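Local coordinates for bromo domain containing protein (Cryptosporidium parvum, PDB 5U9N), which probably reads acetylated lysines on histones or other proteins through its bromodomains, the second of which is the piece here, bound to the inhibitor bromosporine, at residues Glu53-Ile58 with Glu100-Leu105; Arg10-Arg15 with Lys140-Leu145. All coordinates share one frame; numbering follows the deposited sequence.

Contact 1 (Glu53-Ile58 with Glu100-Leu105); sequences EACDYI and ERLVKL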
loop_
_atom_site.group_PDB
_atom_site.type_symbol
_atom_site.label_atom_id
_atom_site.label_comp_id
_atom_site.label_asym_id
_atom_site.label_seq_id
_atom_site.Cartn_x
_atom_site.Cartn_y
_atom_site.Cartn_z
ATOM N N GLU A 53 -9.696 1.664 -8.777
ATOM C CA GLU A 53 -9.583 1.945 -7.340
ATOM C C GLU A 53 -8.134 2.301 -6.961
ATOM O O GLU A 53 -7.344 1.424 -6.657
ATOM C CB GLU A 53 -10.077 0.741 -6.513
ATOM C CG GLU A 53 -10.299 1.059 -5.032
ATOM C CD GLU A 53 -10.553 -0.136 -4.113
ATOM O OE1 GLU A 53 -10.618 -1.288 -4.613
ATOM O OE2 GLU A 53 -10.675 0.085 -2.884
ATOM N N ALA A 54 -7.812 3.585 -6.926
ATOM C CA ALA A 54 -6.472 4.017 -6.511
ATOM C C ALA A 54 -6.305 3.909 -4.991
ATOM O O ALA A 54 -7.293 3.925 -4.263
ATOM C CB ALA A 54 -6.219 5.438 -6.951
ATOM N N CYS A 55 -5.060 3.759 -4.518
ATOM C CA CYS A 55 -4.782 3.701 -3.085
ATOM C C CYS A 55 -3.317 4.100 -2.790
ATOM O O CYS A 55 -2.487 4.151 -3.707
ATOM C CB CYS A 55 -5.098 2.313 -2.536
ATOM S SG CYS A 55 -5.292 2.266 -0.737
ATOM N N ASP A 56 -2.997 4.369 -1.501
ATOM C CA ASP A 56 -1.632 4.764 -1.099
ATOM C C ASP A 56 -1.479 4.714 0.415
ATOM O O ASP A 56 -2.464 4.559 1.125
ATOM C CB ASP A 56 -1.288 6.161 -1.626
ATOM C CG ASP A 56 -2.437 7.124 -1.513
ATOM O OD1 ASP A 56 -2.630 7.684 -0.416
ATOM O OD2 ASP A 56 -3.227 7.223 -2.483
ATOM N N TYR A 57 -0.234 4.818 0.899
ATOM C CA TYR A 57 0.097 4.635 2.318
ATOM C C TYR A 57 -0.537 5.663 3.206
ATOM O O TYR A 57 -1.017 5.309 4.278
ATOM C CB TYR A 57 1.626 4.678 2.547
ATOM C CG TYR A 57 2.441 3.599 1.855
ATOM C CD1 TYR A 57 1.887 2.348 1.563
ATOM C CD2 TYR A 57 3.792 3.784 1.589
ATOM C CE1 TYR A 57 2.656 1.332 0.995
ATOM C CE2 TYR A 57 4.565 2.779 1.020
ATOM C CZ TYR A 57 3.996 1.554 0.723
ATOM O OH TYR A 57 4.777 0.565 0.174
ATOM N N ILE A 58 -0.484 6.936 2.830
ATOM C CA ILE A 58 -1.042 7.994 3.687
ATOM C C ILE A 58 -2.571 7.820 3.794
ATOM O O ILE A 58 -3.125 8.026 4.873
ATOM C CB ILE A 58 -0.634 9.417 3.183
ATOM C CG1 ILE A 58 -0.895 10.481 4.279
ATOM C CG2 ILE A 58 -1.365 9.808 1.883
ATOM C CD1 ILE A 58 -0.090 10.243 5.629
ATOM N N GLU A 100 -4.898 -5.812 4.497
ATOM C CA GLU A 100 -4.112 -6.609 3.547
ATOM C C GLU A 100 -4.523 -6.288 2.096
ATOM O O GLU A 100 -3.669 -6.071 1.236
ATOM C CB GLU A 100 -4.285 -8.097 3.821
ATOM C CG GLU A 100 -3.340 -8.972 3.017
ATOM C CD GLU A 100 -3.604 -10.459 3.108
ATOM O OE1 GLU A 100 -4.174 -10.904 4.130
ATOM O OE2 GLU A 100 -3.199 -11.186 2.173
ATOM N N ARG A 101 -5.823 -6.283 1.829
ATOM C CA ARG A 101 -6.344 -5.948 0.502
ATOM C C ARG A 101 -5.843 -4.573 0.006
ATOM O O ARG A 101 -5.407 -4.446 -1.137
ATOM C CB ARG A 101 -7.863 -5.936 0.532
ATOM C CG ARG A 101 -8.478 -5.773 -0.845
ATOM C CD ARG A 101 -9.987 -5.857 -0.818
ATOM N NE ARG A 101 -10.588 -4.604 -0.389
ATOM C CZ ARG A 101 -10.640 -3.494 -1.132
ATOM N NH1 ARG A 101 -11.225 -2.400 -0.660
ATOM N NH2 ARG A 101 -10.095 -3.469 -2.348
ATOM N N LEU A 102 -5.944 -3.550 0.858
ATOM C CA LEU A 102 -5.626 -2.185 0.475
ATOM C C LEU A 102 -4.136 -2.027 0.191
ATOM O O LEU A 102 -3.767 -1.395 -0.792
ATOM C CB LEU A 102 -6.080 -1.198 1.571
ATOM C CG LEU A 102 -7.618 -0.942 1.677
ATOM C CD1 LEU A 102 -7.932 0.034 2.851
ATOM C CD2 LEU A 102 -8.194 -0.374 0.364
ATOM N N VAL A 103 -3.283 -2.609 1.020
ATOM C CA VAL A 103 -1.837 -2.529 0.788
ATOM C C VAL A 103 -1.475 -3.238 -0.530
ATOM O O VAL A 103 -0.729 -2.677 -1.327
ATOM C CB VAL A 103 -1.026 -3.098 1.969
ATOM C CG1 VAL A 103 0.437 -3.270 1.587
ATOM C CG2 VAL A 103 -1.161 -2.195 3.199
ATOM N N LYS A 104 -2.015 -4.440 -0.769
ATOM C CA LYS A 104 -1.713 -5.187 -1.985
ATOM C C LYS A 104 -2.307 -4.524 -3.219
ATOM O O LYS A 104 -1.730 -4.637 -4.297
ATOM C CB LYS A 104 -2.194 -6.607 -1.875
ATOM C CG LYS A 104 -1.376 -7.413 -0.903
ATOM C CD LYS A 104 -1.820 -8.854 -0.903
ATOM C CE LYS A 104 -0.788 -9.774 -0.330
ATOM N NZ LYS A 104 -1.305 -11.190 -0.241
ATOM N N LEU A 105 -3.415 -3.791 -3.057
ATOM C CA LEU A 105 -4.041 -3.005 -4.140
ATOM C C LEU A 105 -3.062 -1.942 -4.698
ATOM O O LEU A 105 -3.060 -1.683 -5.894
ATOM C CB LEU A 105 -5.326 -2.321 -3.604
ATOM C CG LEU A 105 -6.080 -1.409 -4.544
ATOM C CD1 LEU A 105 -6.671 -2.180 -5.699
ATOM C CD2 LEU A 105 -7.156 -0.680 -3.808
#
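Glu53 and Arg101 form the charged, outer part of this contact. Their carboxylate and guanidinium meet end-on in a salt bridge, with the two planes only 29° apart. Arg101 NH2 donates to Glu53 OE1 at 3.2 Å, on the syn side of the carboxylate and close to the guanidinium plane. The second bond, from Arg101 NH1 to Glu53 OE2, is weak at 3.4 Å. Glu53 spans the distance because its chain is extended, CG lying anti to the backbone N (chi1 -167°), while the bend of Arg101 at chi3 (80°) turns NH1 and NH2 to the acid.

The apolar part lies beneath this bridge. Leu105 crosses Glu53 at about a right angle, and its CD2 packs under the carboxylate, 3.5 Å from Glu53 CD. Leu105 CD2 also touches Cys55 CB, at 3.8 Å. Cys55 SG meets Leu102 CD2 at 4.1 Å, and Ile60 adjoins both of these side chains.

Backbone polar groups are handled just beyond the two segments. Glu53 O, which lies against Leu105 CD2, accepts a hydrogen bond from Asn109 ND2. The Asp56 side chain N-caps helix 57-65, its OD1 bonds Thr59 OG1, and its CB points away from helix 96-113.

In the left-handed four-helix bundle of the bromodomain, this contact lays the end of the connection from helix 41-50 to helix 57-65 against helix 96-113. The side chain of Cys55 lies about 9 Å from bound bromosporine and is not among the residues that line its pocket. With Arg101 exposed to solvent and one of the two bonds weak, the salt bridge is probably partly screened by water; beneath it the Leu105 and Leu102 methyls pack on Glu53 and Cys55.

Contact 2 (Arg10-Arg15 with Lys140-Leu145); sequences RNECLR and KSNVFL. With SO4 (sulfate ion), chain D.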
loop_
_atom_site.group_PDB
_atom_site.type_symbol
_atom_site.label_atom_id
_atom_site.label_comp_id
_atom_site.label_asym_id
_atom_site.label_seq_id
_atom_site.Cartn_x
_atom_site.Cartn_y
_atom_site.Cartn_z
ATOM N N ARG A 10 -4.354 -2.722 14.893
ATOM C CA ARG A 10 -4.199 -1.558 14.017
ATOM C C ARG A 10 -2.788 -0.970 14.122
ATOM O O ARG A 10 -2.249 -0.522 13.121
ATOM C CB ARG A 10 -5.234 -0.488 14.363
ATOM C CG ARG A 10 -6.638 -0.859 13.973
ATOM C CD ARG A 10 -7.657 0.026 14.652
ATOM N NE ARG A 10 -9.025 -0.446 14.429
ATOM C CZ ARG A 10 -9.764 -0.158 13.363
ATOM N NH1 ARG A 10 -9.286 0.633 12.405
ATOM N NH2 ARG A 10 -10.998 -0.635 13.256
ATOM N N ASN A 11 -2.203 -0.947 15.332
ATOM C CA ASN A 11 -0.822 -0.477 15.518
ATOM C C ASN A 11 0.156 -1.468 14.884
ATOM O O ASN A 11 1.178 -1.056 14.336
ATOM C CB ASN A 11 -0.494 -0.268 17.007
ATOM C CG ASN A 11 -1.149 0.968 17.611
ATOM O OD1 ASN A 11 -1.297 2.006 16.957
ATOM N ND2 ASN A 11 -1.453 0.922 18.904
ATOM N N GLU A 12 -0.192 -2.774 14.899
ATOM C CA GLU A 12 0.602 -3.822 14.236
ATOM C C GLU A 12 0.567 -3.600 12.701
ATOM O O GLU A 12 1.585 -3.787 12.027
ATOM C CB GLU A 12 0.070 -5.224 14.628
ATOM C CG GLU A 12 0.799 -6.400 13.989
ATOM C CD GLU A 12 2.279 -6.523 14.292
ATOM O OE1 GLU A 12 2.740 -5.931 15.294
ATOM O OE2 GLU A 12 2.984 -7.207 13.514
ATOM N N CYS A 13 -0.576 -3.102 12.177
ATOM C CA CYS A 13 -0.706 -2.728 10.759
ATOM C C CYS A 13 0.132 -1.487 10.465
ATOM O O CYS A 13 0.786 -1.417 9.429
ATOM C CB CYS A 13 -2.171 -2.493 10.393
ATOM S SG CYS A 13 -3.164 -3.995 10.312
ATOM N N LEU A 14 0.074 -0.490 11.350
ATOM C CA LEU A 14 0.836 0.739 11.172
ATOM C C LEU A 14 2.352 0.468 11.247
ATOM O O LEU A 14 3.122 1.040 10.468
ATOM C CB LEU A 14 0.421 1.759 12.213
ATOM C CG LEU A 14 1.148 3.088 12.143
ATOM C CD1 LEU A 14 0.832 3.812 10.841
ATOM C CD2 LEU A 14 0.829 3.932 13.364
ATOM N N ARG A 15 2.774 -0.399 12.179
ATOM C CA ARG A 15 4.183 -0.816 12.293
ATOM C C ARG A 15 4.677 -1.352 10.941
ATOM O O ARG A 15 5.724 -0.925 10.460
ATOM C CB ARG A 15 4.336 -1.909 13.372
ATOM C CG ARG A 15 5.777 -2.307 13.656
ATOM C CD ARG A 15 5.864 -3.501 14.611
ATOM N NE ARG A 15 5.383 -4.754 14.000
ATOM C CZ ARG A 15 6.083 -5.524 13.162
ATOM N NH1 ARG A 15 7.310 -5.176 12.794
ATOM N NH2 ARG A 15 5.554 -6.637 12.679
ATOM N N LYS A 140 4.767 -13.340 9.082
ATOM C CA LYS A 140 5.398 -13.612 10.376
ATOM C C LYS A 140 4.773 -12.720 11.502
ATOM O O LYS A 140 5.218 -12.807 12.648
ATOM C CB LYS A 140 6.963 -13.423 10.283
ATOM C CG LYS A 140 7.478 -12.012 10.485
ATOM C CD LYS A 140 8.932 -11.852 9.978
ATOM C CE LYS A 140 9.434 -10.405 10.020
ATOM N NZ LYS A 140 10.306 -10.134 11.205
ATOM N N SER A 141 3.644 -12.001 11.193
ATOM C CA SER A 141 2.951 -11.088 12.120
ATOM C C SER A 141 1.798 -11.774 12.914
ATOM O O SER A 141 1.087 -12.610 12.368
ATOM C CB SER A 141 2.378 -9.903 11.332
ATOM O OG SER A 141 1.476 -9.112 12.088
ATOM N N ASN A 142 1.533 -11.279 14.164
ATOM C CA ASN A 142 0.426 -11.756 15.031
ATOM C C ASN A 142 -0.861 -10.896 14.860
ATOM O O ASN A 142 -1.766 -10.981 15.682
ATOM C CB ASN A 142 0.849 -11.732 16.525
ATOM C CG ASN A 142 1.134 -10.355 17.087
ATOM O OD1 ASN A 142 1.376 -9.386 16.363
ATOM N ND2 ASN A 142 1.138 -10.250 18.389
ATOM N N VAL A 143 -0.908 -10.056 13.815
ATOM C CA VAL A 143 -2.005 -9.118 13.537
ATOM C C VAL A 143 -3.410 -9.814 13.576
ATOM O O VAL A 143 -4.350 -9.234 14.126
ATOM C CB VAL A 143 -1.751 -8.418 12.169
ATOM C CG1 VAL A 143 -1.863 -9.405 10.998
ATOM C CG2 VAL A 143 -2.675 -7.231 11.984
ATOM N N PHE A 144 -3.532 -11.050 13.017
ATOM C CA PHE A 144 -4.783 -11.824 13.047
ATOM C C PHE A 144 -5.031 -12.410 14.425
ATOM O O PHE A 144 -6.164 -12.468 14.860
ATOM C CB PHE A 144 -4.759 -12.959 12.015
ATOM C CG PHE A 144 -4.774 -12.476 10.592
ATOM C CD1 PHE A 144 -5.922 -11.941 10.038
ATOM C CD2 PHE A 144 -3.621 -12.489 9.826
ATOM C CE1 PHE A 144 -5.923 -11.465 8.739
ATOM C CE2 PHE A 144 -3.619 -11.970 8.540
ATOM C CZ PHE A 144 -4.766 -11.444 8.013
ATOM N N LEU A 145 -3.981 -12.856 15.115
ATOM C CA LEU A 145 -4.135 -13.373 16.485
ATOM C C LEU A 145 -4.533 -12.243 17.447
ATOM O O LEU A 145 -5.221 -12.502 18.435
ATOM C CB LEU A 145 -2.864 -14.054 16.971
ATOM C CG LEU A 145 -2.318 -15.148 16.065
ATOM C CD1 LEU A 145 -1.012 -15.659 16.583
ATOM C CD2 LEU A 145 -3.322 -16.268 15.903
HETATM S S SO4 D . -11.623 -2.795 16.605
HETATM O O1 SO4 D . -11.552 -2.590 15.161
HETATM O O2 SO4 D . -11.783 -4.224 16.880
HETATM O O3 SO4 D . -12.768 -2.059 17.140
HETATM O O4 SO4 D . -10.395 -2.304 17.237
#
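Glu12 reaches across from helix 9-20 to Ser141 and Val143, and its side chain carries most of this contact. From CB the chain leaves with CG anti to the backbone N (chi1 179°), which sends it toward the 140-145 segment. Glu12 CG then lies against Val143 CB at 3.7 Å, the two side chains crossing at a slant, and it also passes near Ser141 OG. At chi2 (60°) the chain bends, bringing Glu12 CD to 3.6 Å from Asn142 OD1, whose amide stands almost perpendicular to the carboxylate.

Here helix 9-20, the first of the bromodomain bundle, meets the turn that joins its last long helix, 122-139, to the short C-terminal helix 143-148. Ser141 makes an ST turn, its OG accepting from Val143 N at 3.1 Å. The hydroxyl Ser141 OG also donates to Glu12 OE2 at 2.8 Å, on the anti side of the carboxylate.

At the tip, Arg15 grips the acid side-on: Arg15 NH2 bonds Glu12 OE2 at 2.8 Å in a nearly straight line (173°), while NE reaches OE1 from above the carboxylate plane. Ser141 OG and Arg15 NH2 approach OE2 from opposite faces of that plane, a pairing that fixes the carboxylate's rotation. Deeper in, Cys13 SG touches Val143 CG2 at 3.7 Å, with Trp138 beside both. Away from the interface, Arg10 NH2 holds a sulfate, probably from the crystallisation liquor.

Contact 1 lies at the surface yet near the middle of the chain, its centre about 4 Å from the centre of the chain; contact 2 is buried but has its centre about 15 Å from it, toward the end of the bundle where the chain termini gather. They hold different elements, although helix 96-113 also borders contact 2, and Phe144 packs against Glu100 where the two touch. Each uses a glutamate-arginine pair differently. In contact 1 the pair itself spans the segments, whereas in contact 2 it stays within one helix and presents the acid to a serine hydroxyl. Both pack a cysteine, against leucine methyls in the first and against valine in the second.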